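Local coordinates for protein glutathione transferase (Phanerochaete chrysosporium, PDB 4F0C) that binds oxidized glutathione and, as a glutathione transferase, probably joins glutathione to small molecules in this wood-degrading fungus, at residues 17-22 with 218-223; 8-13 with 50-55; 23-26 with 31-34. All blocks are in the same frame, centred on the assembly; numbering follows the deposited sequence.

Interaction 1 of 3, residues 17-22 with 218-223; sequences NGWKVD and KTKAEA. With GDS (oxidized glutathione disulfide), chain B.
Trp19 and Lys220 carry most of this contact, the indole lying against the aliphatic part of the lysine. Lys220 CB stands 3.5 Å from the centroid of the Trp19 six-membered ring and only 8° off its normal, a CH-pi contact over the face. With CG anti to the backbone N (chi1 172°), the lysine chain runs on across the same ring system, bringing CE to 3.5 Å from Trp19 CD1. At the ring edge the methyl CG2 of Thr219 packs 4.0 Å from Trp19 CZ3. No hydrogen bond crosses between the segments; the polar ends bond to the loop after strand 7-11, Trp19 NE1 to His12 O and Lys220 NZ to Val14 O. Cutting the indole back to an alanine would probably open a gap beside the lysine chain and leave His12 O without this donor. Two residues before Trp19, Asn17 ND2 donates to OE5 of the glutathione disulfide at 2.7 Å, while Asn17 OD1 accepts from Trp176 NE1. The arrangement joins the thioredoxin-like domain to the helical domain of the glutathione transferase fold, with helix 18-28 also contributing to the ligand pocket.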
loop_
_atom_site.group_PDB
_atom_site.type_symbol
_atom_site.label_atom_id
_atom_site.label_comp_id
_atom_site.label_asym_id
_atom_site.label_seq_id
_atom_site.Cartn_x
_atom_site.Cartn_y
_atom_site.Cartn_z
ATOM N N ASN A 17 -5.935 -8.958 7.611
ATOM C CA ASN A 17 -6.233 -7.568 7.291
ATOM C C ASN A 17 -7.548 -6.974 7.805
ATOM O O ASN A 17 -7.600 -5.797 8.165
ATOM C CB ASN A 17 -6.092 -7.346 5.780
ATOM C CG ASN A 17 -4.650 -7.367 5.355
ATOM O OD1 ASN A 17 -3.842 -6.620 5.902
ATOM N ND2 ASN A 17 -4.301 -8.270 4.467
ATOM N N GLY A 18 -8.620 -7.754 7.823
ATOM C CA GLY A 18 -9.864 -7.182 8.319
ATOM C C GLY A 18 -9.809 -6.817 9.798
ATOM O O GLY A 18 -10.627 -6.026 10.280
ATOM N N TRP A 19 -8.865 -7.407 10.528
ATOM C CA TRP A 19 -8.803 -7.201 11.994
ATOM C C TRP A 19 -8.343 -5.794 12.368
ATOM O O TRP A 19 -8.641 -5.324 13.459
ATOM C CB TRP A 19 -7.953 -8.307 12.674
ATOM C CG TRP A 19 -8.685 -9.617 12.496
ATOM C CD1 TRP A 19 -8.438 -10.589 11.543
ATOM C CD2 TRP A 19 -9.876 -10.035 13.201
ATOM N NE1 TRP A 19 -9.382 -11.595 11.654
ATOM C CE2 TRP A 19 -10.267 -11.283 12.659
ATOM C CE3 TRP A 19 -10.620 -9.496 14.261
ATOM C CZ2 TRP A 19 -11.398 -11.984 13.120
ATOM C CZ3 TRP A 19 -11.747 -10.209 14.725
ATOM C CH2 TRP A 19 -12.122 -11.427 14.142
ATOM N N LYS A 20 -7.641 -5.108 11.454
ATOM C CA LYS A 20 -7.343 -3.690 11.667
ATOM C C LYS A 20 -8.632 -2.916 11.856
ATOM O O LYS A 20 -8.726 -2.036 12.725
ATOM C CB LYS A 20 -6.664 -3.059 10.439
ATOM C CG LYS A 20 -5.331 -3.705 10.007
ATOM C CD LYS A 20 -4.930 -3.021 8.680
ATOM C CE LYS A 20 -3.857 -3.816 7.911
ATOM N NZ LYS A 20 -3.656 -3.163 6.557
ATOM N N VAL A 21 -9.608 -3.206 10.991
ATOM C CA VAL A 21 -10.869 -2.488 11.011
ATOM C C VAL A 21 -11.676 -2.895 12.246
ATOM O O VAL A 21 -12.257 -2.052 12.900
ATOM C CB VAL A 21 -11.690 -2.780 9.751
ATOM C CG1 VAL A 21 -13.007 -2.030 9.790
ATOM C CG2 VAL A 21 -10.872 -2.336 8.501
ATOM N N ASP A 22 -11.747 -4.197 12.519
ATOM C CA ASP A 22 -12.379 -4.665 13.759
ATOM C C ASP A 22 -11.824 -3.910 14.991
ATOM O O ASP A 22 -12.592 -3.436 15.840
ATOM C CB ASP A 22 -12.168 -6.183 13.879
ATOM C CG ASP A 22 -12.827 -6.785 15.122
ATOM O OD1 ASP A 22 -12.220 -6.743 16.225
ATOM O OD2 ASP A 22 -13.943 -7.311 14.974
ATOM N N LYS A 218 -8.767 -11.462 20.854
ATOM C CA LYS A 218 -9.397 -12.601 21.518
ATOM C C LYS A 218 -10.539 -13.110 20.628
ATOM O O LYS A 218 -10.758 -14.305 20.499
ATOM C CB LYS A 218 -9.896 -12.199 22.906
ATOM C CG LYS A 218 -10.668 -13.300 23.660
ATOM C CD LYS A 218 -11.194 -12.800 25.011
ATOM C CE LYS A 218 -11.817 -13.933 25.849
ATOM N NZ LYS A 218 -12.368 -13.446 27.156
ATOM N N THR A 219 -11.251 -12.181 19.998
ATOM C CA THR A 219 -12.369 -12.502 19.121
ATOM C C THR A 219 -11.857 -13.280 17.914
ATOM O O THR A 219 -12.468 -14.264 17.482
ATOM C CB THR A 219 -13.073 -11.203 18.653
ATOM O OG1 THR A 219 -13.638 -10.534 19.788
ATOM C CG2 THR A 219 -14.193 -11.497 17.642
ATOM N N LYS A 220 -10.726 -12.838 17.365
ATOM C CA LYS A 220 -10.126 -13.543 16.244
ATOM C C LYS A 220 -9.758 -14.975 16.611
ATOM O O LYS A 220 -10.041 -15.894 15.836
ATOM C CB LYS A 220 -8.912 -12.769 15.692
ATOM C CG LYS A 220 -8.088 -13.505 14.633
ATOM C CD LYS A 220 -6.975 -12.582 14.111
ATOM C CE LYS A 220 -6.348 -13.058 12.799
ATOM N NZ LYS A 220 -5.930 -14.469 12.887
ATOM N N ALA A 221 -9.123 -15.163 17.774
ATOM C CA ALA A 221 -8.688 -16.494 18.193
ATOM C C ALA A 221 -9.898 -17.424 18.340
ATOM O O ALA A 221 -9.865 -18.590 17.934
ATOM C CB ALA A 221 -7.883 -16.413 19.520
ATOM N N GLU A 222 -10.973 -16.899 18.918
ATOM C CA GLU A 222 -12.202 -17.664 19.085
ATOM C C GLU A 222 -12.844 -17.993 17.742
ATOM O O GLU A 222 -13.319 -19.103 17.545
ATOM C CB GLU A 222 -13.193 -16.926 20.003
ATOM C CG GLU A 222 -12.643 -16.695 21.411
ATOM C CD GLU A 222 -13.580 -15.897 22.318
ATOM O OE1 GLU A 222 -13.518 -16.119 23.549
ATOM O OE2 GLU A 222 -14.358 -15.047 21.813
ATOM N N ALA A 223 -12.856 -17.036 16.818
ATOM C CA ALA A 223 -13.448 -17.282 15.503
ATOM C C ALA A 223 -12.678 -18.394 14.756
ATOM O O ALA A 223 -13.259 -19.223 14.069
ATOM C CB ALA A 223 -13.484 -15.983 14.664
HETATM N N1 GDS B . -4.151 -4.437 0.553
HETATM C CA1 GDS B . -5.363 -5.247 0.957
HETATM C C1 GDS B . -6.004 -4.691 2.290
HETATM O OE1 GDS B . -5.246 -4.197 3.178
HETATM O OE2 GDS B . -7.266 -4.705 2.359
HETATM C CB1 GDS B . -5.011 -6.763 1.163
HETATM C CG1 GDS B . -6.262 -7.576 1.568
HETATM C CD1 GDS B . -5.911 -9.030 1.584
HETATM O O1 GDS B . -4.805 -9.485 1.349
HETATM N N2 GDS B . -6.971 -9.855 1.905
HETATM C CA2 GDS B . -6.823 -11.323 1.942
HETATM C C2 GDS B . -7.758 -11.964 0.946
HETATM O O2 GDS B . -8.916 -11.550 0.836
HETATM C CB2 GDS B . -7.253 -11.887 3.316
HETATM S SG2 GDS B . -6.023 -11.462 4.568
HETATM N N3 GDS B . -7.291 -13.035 0.271
HETATM C CA3 GDS B . -8.154 -13.712 -0.656
HETATM C C3 GDS B . -7.430 -13.988 -1.969
HETATM O OE3 GDS B . -7.964 -14.777 -2.778
HETATM O OE4 GDS B . -6.384 -13.337 -2.151
HETATM N N4 GDS B . -2.019 -9.875 1.861
HETATM C CA4 GDS B . -0.964 -8.898 1.557
HETATM C C4 GDS B . -1.306 -7.566 2.286
HETATM O OE5 GDS B . -1.926 -7.621 3.379
HETATM O OE6 GDS B . -0.915 -6.526 1.717
HETATM C C5 GDS B . -1.728 -11.211 1.986
HETATM O O5 GDS B . -0.594 -11.677 1.863
HETATM C CA5 GDS B . -2.872 -12.159 2.319
HETATM N N5 GDS B . -2.599 -13.519 1.774
HETATM C CB5 GDS B . -3.006 -12.205 3.845
HETATM S SG5 GDS B . -4.573 -13.025 4.330
HETATM C CA6 GDS B . -3.325 -14.816 -2.082
HETATM C C6 GDS B . -1.830 -15.132 -2.492
HETATM O OE7 GDS B . -1.625 -15.748 -3.560
HETATM O OE8 GDS B . -0.938 -14.728 -1.716
HETATM N N6 GDS B . -4.195 -14.886 -3.256
HETATM C CB6 GDS B . -3.724 -15.833 -0.972
HETATM C CG6 GDS B . -3.101 -15.504 0.393
HETATM C CD6 GDS B . -3.499 -14.108 0.854
HETATM O O6 GDS B . -4.522 -13.503 0.513
#

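Interaction 2 of 3, residues 8-13 with 50-55; sequences TLFNHQ and TKYNPN. With SO4 (sulfate ion), chain G.
Phe10 and Tyr52 meet ring against ring, with planes inclined at 33° and centroids 5.1 Å apart, an oblique pair of rings. The corner of the phenylalanine ring does the touching: CZ comes to 3.8 Å from Tyr52 CE2, and the neighbouring CE2 sits over one face of the tyrosine, toward its rim. Across the opposite face of Tyr52 lies CG of its own neighbour Lys51, which puts the phenol between an aromatic and an aliphatic surface. In Phe10, CG stands beside the backbone N (chi1 -65°), directing the ring from the strand toward the loop; Thr8 CG2 packs on one of its faces and Phe49 meets it edge-to-face. This is the thioredoxin-like half of a glutathione transferase, where strand 7-11 runs inside the mixed sheet and residues 51-55 belong to the link between helix 47-50 and strand 60-63. The link is shaped by an Asx turn, Asn53 OD1 accepting from Asn55 N at 2.8 Å with the donor well above the carbonyl plane. Asn55 OD1 in turn accepts from Arg146 of the second subunit. Beyond the strand, His12 NE2 points nearly straight at sulfate O4, 2.8 Å away with an angle of 166° at the hydrogen, while His12 ND1 is hydrogen-bonded to Gly15 N.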
loop_
_atom_site.group_PDB
_atom_site.type_symbol
_atom_site.label_atom_id
_atom_site.label_comp_id
_atom_site.label_asym_id
_atom_site.label_seq_id
_atom_site.Cartn_x
_atom_site.Cartn_y
_atom_site.Cartn_z
ATOM N N THR A 8 -21.534 -3.369 8.175
ATOM C CA THR A 8 -21.183 -4.763 7.909
ATOM C C THR A 8 -19.706 -4.768 7.568
ATOM O O THR A 8 -19.261 -4.068 6.632
ATOM C CB THR A 8 -21.958 -5.381 6.728
ATOM O OG1 THR A 8 -23.343 -5.399 7.038
ATOM C CG2 THR A 8 -21.502 -6.819 6.448
ATOM N N LEU A 9 -18.942 -5.534 8.339
ATOM C CA LEU A 9 -17.529 -5.740 8.041
ATOM C C LEU A 9 -17.358 -7.131 7.438
ATOM O O LEU A 9 -17.626 -8.134 8.096
ATOM C CB LEU A 9 -16.668 -5.632 9.318
ATOM C CG LEU A 9 -15.171 -5.979 9.164
ATOM C CD1 LEU A 9 -14.449 -5.087 8.129
ATOM C CD2 LEU A 9 -14.432 -5.921 10.541
ATOM N N PHE A 10 -16.910 -7.200 6.191
ATOM C CA PHE A 10 -16.573 -8.479 5.608
ATOM C C PHE A 10 -15.146 -8.790 6.046
ATOM O O PHE A 10 -14.213 -8.031 5.776
ATOM C CB PHE A 10 -16.702 -8.443 4.080
ATOM C CG PHE A 10 -18.123 -8.232 3.599
ATOM C CD1 PHE A 10 -19.015 -9.296 3.546
ATOM C CD2 PHE A 10 -18.559 -6.971 3.202
ATOM C CE1 PHE A 10 -20.313 -9.125 3.091
ATOM C CE2 PHE A 10 -19.867 -6.787 2.732
ATOM C CZ PHE A 10 -20.744 -7.868 2.700
ATOM N N ASN A 11 -15.011 -9.894 6.771
ATOM C CA ASN A 11 -13.772 -10.238 7.426
ATOM C C ASN A 11 -13.397 -11.686 7.078
ATOM O O ASN A 11 -14.099 -12.373 6.318
ATOM C CB ASN A 11 -13.962 -10.034 8.954
ATOM C CG ASN A 11 -12.645 -9.781 9.701
ATOM O OD1 ASN A 11 -11.565 -9.888 9.128
ATOM N ND2 ASN A 11 -12.743 -9.449 10.981
ATOM N N HIS A 12 -12.282 -12.154 7.632
ATOM C CA HIS A 12 -11.889 -13.555 7.548
ATOM C C HIS A 12 -11.256 -13.921 8.892
ATOM O O HIS A 12 -10.607 -13.068 9.518
ATOM C CB HIS A 12 -10.864 -13.792 6.420
ATOM C CG HIS A 12 -10.637 -15.242 6.128
ATOM N ND1 HIS A 12 -9.486 -15.906 6.492
ATOM C CD2 HIS A 12 -11.442 -16.175 5.559
ATOM C CE1 HIS A 12 -9.575 -17.177 6.134
ATOM N NE2 HIS A 12 -10.755 -17.366 5.568
ATOM N N GLN A 13 -11.450 -15.165 9.331
ATOM C CA GLN A 13 -10.979 -15.596 10.634
ATOM C C GLN A 13 -9.453 -15.668 10.695
ATOM O O GLN A 13 -8.847 -15.258 11.688
ATOM C CB GLN A 13 -11.601 -16.956 11.026
ATOM C CG GLN A 13 -13.140 -16.970 11.103
ATOM C CD GLN A 13 -13.793 -17.472 9.818
ATOM O OE1 GLN A 13 -13.281 -17.255 8.711
ATOM N NE2 GLN A 13 -14.924 -18.156 9.962
ATOM N N THR A 50 -17.720 -9.548 -5.295
ATOM C CA THR A 50 -17.013 -8.599 -6.161
ATOM C C THR A 50 -17.873 -7.367 -6.436
ATOM O O THR A 50 -17.362 -6.306 -6.809
ATOM C CB THR A 50 -16.478 -9.238 -7.483
ATOM O OG1 THR A 50 -17.567 -9.740 -8.265
ATOM C CG2 THR A 50 -15.516 -10.376 -7.163
ATOM N N LYS A 51 -19.179 -7.491 -6.209
ATOM C CA LYS A 51 -20.054 -6.317 -6.295
ATOM C C LYS A 51 -19.686 -5.282 -5.229
ATOM O O LYS A 51 -19.917 -4.078 -5.409
ATOM C CB LYS A 51 -21.547 -6.711 -6.236
ATOM C CG LYS A 51 -22.099 -7.017 -4.842
ATOM C CD LYS A 51 -23.562 -7.515 -4.951
ATOM C CE LYS A 51 -24.165 -7.813 -3.583
ATOM N NZ LYS A 51 -25.285 -8.795 -3.624
ATOM N N TYR A 52 -19.099 -5.751 -4.124
ATOM C CA TYR A 52 -18.581 -4.865 -3.078
ATOM C C TYR A 52 -17.126 -4.483 -3.291
ATOM O O TYR A 52 -16.741 -3.354 -3.035
ATOM C CB TYR A 52 -18.701 -5.520 -1.711
ATOM C CG TYR A 52 -20.143 -5.763 -1.326
ATOM C CD1 TYR A 52 -21.018 -4.693 -1.150
ATOM C CD2 TYR A 52 -20.633 -7.048 -1.167
ATOM C CE1 TYR A 52 -22.346 -4.899 -0.815
ATOM C CE2 TYR A 52 -21.973 -7.267 -0.831
ATOM C CZ TYR A 52 -22.809 -6.184 -0.647
ATOM O OH TYR A 52 -24.121 -6.371 -0.312
ATOM N N ASN A 53 -16.311 -5.441 -3.722
ATOM C CA ASN A 53 -14.905 -5.157 -4.004
ATOM C C ASN A 53 -14.480 -5.838 -5.291
ATOM O O ASN A 53 -14.346 -7.065 -5.332
ATOM C CB ASN A 53 -14.008 -5.598 -2.824
ATOM C CG ASN A 53 -12.533 -5.308 -3.083
ATOM O OD1 ASN A 53 -12.202 -4.769 -4.128
ATOM N ND2 ASN A 53 -11.650 -5.638 -2.121
ATOM N N PRO A 54 -14.263 -5.055 -6.369
ATOM C CA PRO A 54 -13.906 -5.720 -7.632
ATOM C C PRO A 54 -12.592 -6.478 -7.523
ATOM O O PRO A 54 -12.388 -7.408 -8.310
ATOM C CB PRO A 54 -13.777 -4.560 -8.636
ATOM C CG PRO A 54 -13.571 -3.311 -7.786
ATOM C CD PRO A 54 -14.314 -3.580 -6.490
ATOM N N ASN A 55 -11.728 -6.079 -6.587
ATOM C CA ASN A 55 -10.463 -6.778 -6.319
ATOM C C ASN A 55 -10.708 -8.170 -5.688
ATOM O O ASN A 55 -9.828 -9.034 -5.732
ATOM C CB ASN A 55 -9.520 -5.948 -5.439
ATOM C CG ASN A 55 -8.097 -6.538 -5.380
ATOM O OD1 ASN A 55 -7.615 -7.054 -6.379
ATOM N ND2 ASN A 55 -7.458 -6.506 -4.208
HETATM S S SO4 G . -10.972 -20.541 4.455
HETATM O O1 SO4 G . -10.044 -20.005 3.458
HETATM O O2 SO4 G . -11.484 -21.824 3.986
HETATM O O3 SO4 G . -10.259 -20.730 5.715
HETATM O O4 SO4 G . -12.086 -19.613 4.649
#

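Interaction 3 of 3, residues 23-26 with 31-34; sequences MLLR and SFET. With SO4 (sulfate ion), chain D.
The beta-alpha-beta unit made of strand 7-11, helix 18-28 and strand 32-36 is packed here where the later part of helix 18-28 lies against the start of strand 32-36. Leu25 faces Phe32 directly. Its methyl CD1 lies over one face of the ring, 3.7 Å from the centroid and 20° off the normal, a CH-pi contact displaced toward the CG side, with CD1 to Phe32 CG at 3.5 Å. The leucine CB adds a second touch, 3.5 Å from Phe32 CE1, so both the methyl CD1 and the first carbon CB rest on the ring. Phe32 holds CG between its backbone N and carbonyl carbon (chi1 67°), the crowded position, which turns the ring toward the helix. In the thioredoxin-like fold of glutathione transferases this is the interface between the first helix and the sheet, and Phe7 of the neighbouring strand and Ile81 of helix 74-85 extend the apolar surroundings.

Arg26 approaches from farther along the same ring. Phe32 CZ sits over one face of the guanidinium, 3.8 Å from NH2, and the two planes are 75° apart; the arginine therefore presents its flat side to the far corner of the phenylalanine without stacking on it. Its charge is engaged along the helices, NE in a salt bridge with Asp22 OD1 and NH1 in another with Glu215 of helix 211-227, and these bonds help fix how the guanidinium is turned. On the strand, Thr34 N donates to O1 of a sulfate ion at 2.8 Å, and Lys5 NZ also bonds to this anion, which probably comes from the crystallisation liquor.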
loop_
_atom_site.group_PDB
_atom_site.type_symbol
_atom_site.label_atom_id
_atom_site.label_comp_id
_atom_site.label_asym_id
_atom_site.label_seq_id
_atom_site.Cartn_x
_atom_site.Cartn_y
_atom_site.Cartn_z
ATOM N N MET A 23 -10.493 -3.800 15.095
ATOM C CA MET A 23 -9.869 -3.065 16.217
ATOM C C MET A 23 -10.383 -1.621 16.313
ATOM O O MET A 23 -10.763 -1.171 17.385
ATOM C CB MET A 23 -8.351 -3.005 16.046
ATOM C CG MET A 23 -7.659 -4.308 16.383
ATOM S SD MET A 23 -5.904 -4.320 15.949
ATOM C CE MET A 23 -5.580 -6.080 16.171
ATOM N N LEU A 24 -10.369 -0.902 15.191
ATOM C CA LEU A 24 -10.810 0.499 15.203
ATOM C C LEU A 24 -12.279 0.645 15.572
ATOM O O LEU A 24 -12.647 1.537 16.338
ATOM C CB LEU A 24 -10.510 1.205 13.859
ATOM C CG LEU A 24 -11.070 2.647 13.769
ATOM C CD1 LEU A 24 -10.365 3.523 14.821
ATOM C CD2 LEU A 24 -10.781 3.188 12.373
ATOM N N LEU A 25 -13.123 -0.229 15.027
ATOM C CA LEU A 25 -14.554 -0.155 15.338
ATOM C C LEU A 25 -14.781 -0.378 16.846
ATOM O O LEU A 25 -15.599 0.312 17.461
ATOM C CB LEU A 25 -15.344 -1.184 14.523
ATOM C CG LEU A 25 -15.440 -0.899 13.012
ATOM C CD1 LEU A 25 -16.034 -2.109 12.308
ATOM C CD2 LEU A 25 -16.278 0.341 12.718
ATOM N N ARG A 26 -14.054 -1.336 17.431
ATOM C CA ARG A 26 -14.171 -1.573 18.879
ATOM C C ARG A 26 -13.664 -0.379 19.685
ATOM O O ARG A 26 -14.279 -0.010 20.675
ATOM C CB ARG A 26 -13.439 -2.846 19.312
ATOM C CG ARG A 26 -14.061 -4.122 18.768
ATOM C CD ARG A 26 -13.360 -5.424 19.259
ATOM N NE ARG A 26 -13.800 -6.494 18.371
ATOM C CZ ARG A 26 -14.913 -7.202 18.526
ATOM N NH1 ARG A 26 -15.678 -7.047 19.605
ATOM N NH2 ARG A 26 -15.245 -8.097 17.599
ATOM N N SER A 31 -21.141 0.208 16.174
ATOM C CA SER A 31 -21.852 -1.067 16.051
ATOM C C SER A 31 -21.605 -1.736 14.693
ATOM O O SER A 31 -21.628 -1.081 13.648
ATOM C CB SER A 31 -23.351 -0.891 16.315
ATOM O OG SER A 31 -23.929 -0.094 15.307
ATOM N N PHE A 32 -21.383 -3.043 14.691
ATOM C CA PHE A 32 -21.074 -3.712 13.430
ATOM C C PHE A 32 -21.368 -5.196 13.481
ATOM O O PHE A 32 -21.177 -5.839 14.515
ATOM C CB PHE A 32 -19.614 -3.461 12.970
ATOM C CG PHE A 32 -18.527 -4.080 13.865
ATOM C CD1 PHE A 32 -18.102 -3.437 15.041
ATOM C CD2 PHE A 32 -17.884 -5.258 13.486
ATOM C CE1 PHE A 32 -17.076 -3.982 15.851
ATOM C CE2 PHE A 32 -16.865 -5.810 14.272
ATOM C CZ PHE A 32 -16.453 -5.166 15.458
ATOM N N GLU A 33 -21.854 -5.733 12.369
ATOM C CA GLU A 33 -21.924 -7.178 12.230
ATOM C C GLU A 33 -20.690 -7.607 11.436
ATOM O O GLU A 33 -20.128 -6.828 10.644
ATOM C CB GLU A 33 -23.192 -7.619 11.514
ATOM C CG GLU A 33 -23.237 -7.180 10.096
ATOM C CD GLU A 33 -24.253 -7.955 9.249
ATOM O OE1 GLU A 33 -24.435 -7.563 8.084
ATOM O OE2 GLU A 33 -24.854 -8.942 9.724
ATOM N N THR A 34 -20.257 -8.834 11.679
ATOM C CA THR A 34 -19.117 -9.401 10.968
ATOM C C THR A 34 -19.599 -10.542 10.119
ATOM O O THR A 34 -20.281 -11.427 10.601
ATOM C CB THR A 34 -18.033 -9.892 11.930
ATOM O OG1 THR A 34 -17.528 -8.765 12.648
ATOM C CG2 THR A 34 -16.865 -10.519 11.152
HETATM S S SO4 D . -22.533 -10.085 14.754
HETATM O O1 SO4 D . -21.309 -10.044 13.954
HETATM O O2 SO4 D . -23.343 -11.178 14.235
HETATM O O3 SO4 D . -22.187 -10.341 16.151
HETATM O O4 SO4 D . -23.312 -8.851 14.696
#

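How the interactions relate
Interactions 1 and 3 share helix 18-28 and are partly buried: one joins the helix to helix 211-227 of the helical domain, the other to strand 32-36 of its own sheet. They touch where Thr219 CG2 packs on Arg26 NH2 and Asp22 on Phe32. Interaction 2 is a surface contact, smaller than either, between strand 7-11 and a loop close to the second subunit. Each uses an aromatic ring: lysine methylenes cover it in interaction 1, a second ring meets it obliquely in interaction 2, and a leucine methyl and a guanidinium approach it in interaction 3. Thr8 and Glu33 hydrogen-bond between interactions 2 and 3, across adjacent parallel strands.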